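Long-range contact in sortase B (Streptococcus pyogenes, PDB 3PSQ), which is a class B sortase involved in pilus assembly, probably working through a cysteine acyl-thioester intermediate: residues 76-81 / 149-154. Numbering follows the deposited sequence.
Sequences FLDYRN and FNPIDV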
loop_
_atom_site.group_PDB
_atom_site.type_symbol
_atom_site.label_atom_id
_atom_site.label_comp_id
_atom_site.label_asym_id
_atom_site.label_seq_id
_atom_site.Cartn_x
_atom_site.Cartn_y
_atom_site.Cartn_z
ATOM N N PHE A 76 -7.300 -1.461 1.907
ATOM C CA PHE A 76 -7.140 -2.067 3.247
ATOM C C PHE A 76 -5.689 -2.480 3.543
ATOM O O PHE A 76 -4.983 -2.960 2.668
ATOM C CB PHE A 76 -8.067 -3.287 3.374
ATOM C CG PHE A 76 -7.751 -4.395 2.389
ATOM C CD1 PHE A 76 -6.877 -5.419 2.732
ATOM C CD2 PHE A 76 -8.303 -4.387 1.100
ATOM C CE1 PHE A 76 -6.622 -6.469 1.816
ATOM C CE2 PHE A 76 -8.032 -5.416 0.196
ATOM C CZ PHE A 76 -7.145 -6.414 0.523
ATOM N N LEU A 77 -5.268 -2.305 4.790
ATOM C CA LEU A 77 -4.027 -2.860 5.274
ATOM C C LEU A 77 -4.191 -4.359 5.451
ATOM O O LEU A 77 -5.173 -4.815 6.044
ATOM C CB LEU A 77 -3.659 -2.237 6.633
ATOM C CG LEU A 77 -2.366 -2.761 7.297
ATOM C CD1 LEU A 77 -1.140 -2.429 6.441
ATOM C CD2 LEU A 77 -2.147 -2.217 8.687
ATOM N N ASP A 78 -3.214 -5.127 4.988
ATOM C CA ASP A 78 -3.236 -6.566 5.187
ATOM C C ASP A 78 -3.616 -6.947 6.644
ATOM O O ASP A 78 -3.035 -6.382 7.591
ATOM C CB ASP A 78 -1.877 -7.165 4.791
ATOM C CG ASP A 78 -1.881 -8.681 4.816
ATOM O OD1 ASP A 78 -1.933 -9.281 5.899
ATOM O OD2 ASP A 78 -1.850 -9.292 3.747
ATOM N N TYR A 79 -4.548 -7.905 6.812
ATOM C CA TYR A 79 -4.985 -8.327 8.117
ATOM C C TYR A 79 -3.872 -8.837 9.041
ATOM O O TYR A 79 -4.069 -8.881 10.262
ATOM C CB TYR A 79 -6.121 -9.359 8.067
ATOM C CG TYR A 79 -5.673 -10.813 7.937
ATOM C CD1 TYR A 79 -5.571 -11.662 9.066
ATOM C CD2 TYR A 79 -5.323 -11.332 6.689
ATOM C CE1 TYR A 79 -5.165 -12.985 8.926
ATOM C CE2 TYR A 79 -4.925 -12.640 6.538
ATOM C CZ TYR A 79 -4.845 -13.464 7.651
ATOM O OH TYR A 79 -4.422 -14.752 7.435
ATOM N N ARG A 80 -2.732 -9.215 8.480
ATOM C CA ARG A 80 -1.654 -9.799 9.281
ATOM C C ARG A 80 -0.676 -8.738 9.781
ATOM O O ARG A 80 0.241 -9.068 10.477
ATOM C CB ARG A 80 -0.865 -10.838 8.483
ATOM C CG ARG A 80 -1.631 -12.116 8.186
ATOM C CD ARG A 80 -1.036 -12.849 6.990
ATOM N NE ARG A 80 -1.189 -12.129 5.734
ATOM C CZ ARG A 80 -1.053 -12.690 4.527
ATOM N NH1 ARG A 80 -0.765 -13.990 4.415
ATOM N NH2 ARG A 80 -1.193 -11.957 3.413
ATOM N N ASN A 81 -0.872 -7.470 9.428
ATOM C CA ASN A 81 0.067 -6.425 9.782
ATOM C C ASN A 81 -0.307 -5.759 11.078
ATOM O O ASN A 81 -1.475 -5.734 11.451
ATOM C CB ASN A 81 0.116 -5.363 8.677
ATOM C CG ASN A 81 1.089 -5.693 7.585
ATOM O OD1 ASN A 81 0.735 -5.670 6.391
ATOM N ND2 ASN A 81 2.335 -5.974 7.963
ATOM N N PHE A 149 3.094 -10.559 -1.481
ATOM C CA PHE A 149 1.713 -10.460 -0.976
ATOM C C PHE A 149 1.543 -11.158 0.348
ATOM O O PHE A 149 0.437 -11.345 0.825
ATOM C CB PHE A 149 0.674 -10.899 -2.026
ATOM C CG PHE A 149 0.731 -10.072 -3.296
ATOM C CD1 PHE A 149 0.339 -8.752 -3.292
ATOM C CD2 PHE A 149 1.252 -10.597 -4.461
ATOM C CE1 PHE A 149 0.431 -7.986 -4.423
ATOM C CE2 PHE A 149 1.334 -9.826 -5.610
ATOM C CZ PHE A 149 0.930 -8.514 -5.586
ATOM N N ASN A 150 2.664 -11.490 0.981
ATOM C CA ASN A 150 2.645 -12.096 2.296
ATOM C C ASN A 150 3.694 -11.432 3.214
ATOM O O ASN A 150 4.898 -11.707 3.111
ATOM C CB ASN A 150 2.870 -13.605 2.193
ATOM C CG ASN A 150 2.633 -14.327 3.533
ATOM O OD1 ASN A 150 2.850 -13.743 4.581
ATOM N ND2 ASN A 150 2.194 -15.597 3.491
ATOM N N PRO A 151 3.241 -10.537 4.099
ATOM C CA PRO A 151 4.134 -9.825 5.017
ATOM C C PRO A 151 4.890 -10.768 5.970
ATOM O O PRO A 151 5.958 -10.440 6.466
ATOM C CB PRO A 151 3.180 -8.914 5.807
ATOM C CG PRO A 151 1.968 -8.754 4.900
ATOM C CD PRO A 151 1.841 -10.086 4.209
ATOM N N ILE A 152 4.334 -11.942 6.227
ATOM C CA ILE A 152 5.044 -12.886 7.080
ATOM C C ILE A 152 6.239 -13.452 6.324
ATOM O O ILE A 152 7.342 -13.511 6.872
ATOM C CB ILE A 152 4.101 -13.961 7.612
ATOM C CG1 ILE A 152 3.123 -13.324 8.609
ATOM C CG2 ILE A 152 4.886 -15.078 8.260
ATOM C CD1 ILE A 152 1.924 -14.278 8.999
ATOM N N ASP A 153 6.029 -13.825 5.057
ATOM C CA ASP A 153 7.111 -14.368 4.225
ATOM C C ASP A 153 8.202 -13.334 4.051
ATOM O O ASP A 153 9.378 -13.643 4.176
ATOM C CB ASP A 153 6.622 -14.911 2.869
ATOM C CG ASP A 153 5.849 -16.224 3.009
ATOM O OD1 ASP A 153 6.006 -16.918 4.037
ATOM O OD2 ASP A 153 5.058 -16.575 2.099
ATOM N N VAL A 154 7.824 -12.094 3.791
ATOM C CA VAL A 154 8.804 -11.014 3.744
ATOM C C VAL A 154 9.604 -10.886 5.057
ATOM O O VAL A 154 10.833 -10.775 5.044
ATOM C CB VAL A 154 8.162 -9.653 3.345
ATOM C CG1 VAL A 154 9.191 -8.531 3.437
ATOM C CG2 VAL A 154 7.569 -9.736 1.924
HETATM O O HOH W 1 -0.961 -14.462 1.397
#
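Pro-151 packs its ring against a guanidinium already committed to its own turn: its CD lies over one face of the Arg-80 group, 3.7 Å from NH2, and Asn-150 OD1 lies over the same planar group. The commitment is to Asp-78, gripped side-on. Arg-80 NE bonds to Asp-78 OD1, and Arg-80 NH2 to Asp-78 OD2 at 2.8 Å, the latter nearly straight (174°) and on the syn lone pair, with both oxygens within 2° of the guanidinium plane. A bend at chi3 (-67°) folds the arginine back for this. Asp-78 OD1 also accepts from Arg-80 N at 2.7 Å, an Asx turn within the type I beta turn 78-81, and Asn-57 adds a bond to OD2. Pro-151 CG meets the amide of Asn-81, 3.6 Å from OD1, an oxygen held by Leu-91 N while ND2 binds Tyr-89 O and Asp-87; this ties the turn to strand 89-93. At the outer margin Ile-152 CD1 touches Arg-80 CD at 3.9 Å. Asn-150 is the N-cap of helix 151-155, its OD1 taking Ile-152 N at 2.9 Å and Asp-153 N from above the carbonyl plane. Water 1 accepts from Arg-80 NH1 (3.1 Å). Phe-149 also touches Arg-198, the predicted transition-state stabiliser. The turn after strand 76-77 thus meets the helix start largely by packing on a paired, probably largely neutralised charge, with a water link whose bond to Phe-149 O is weak.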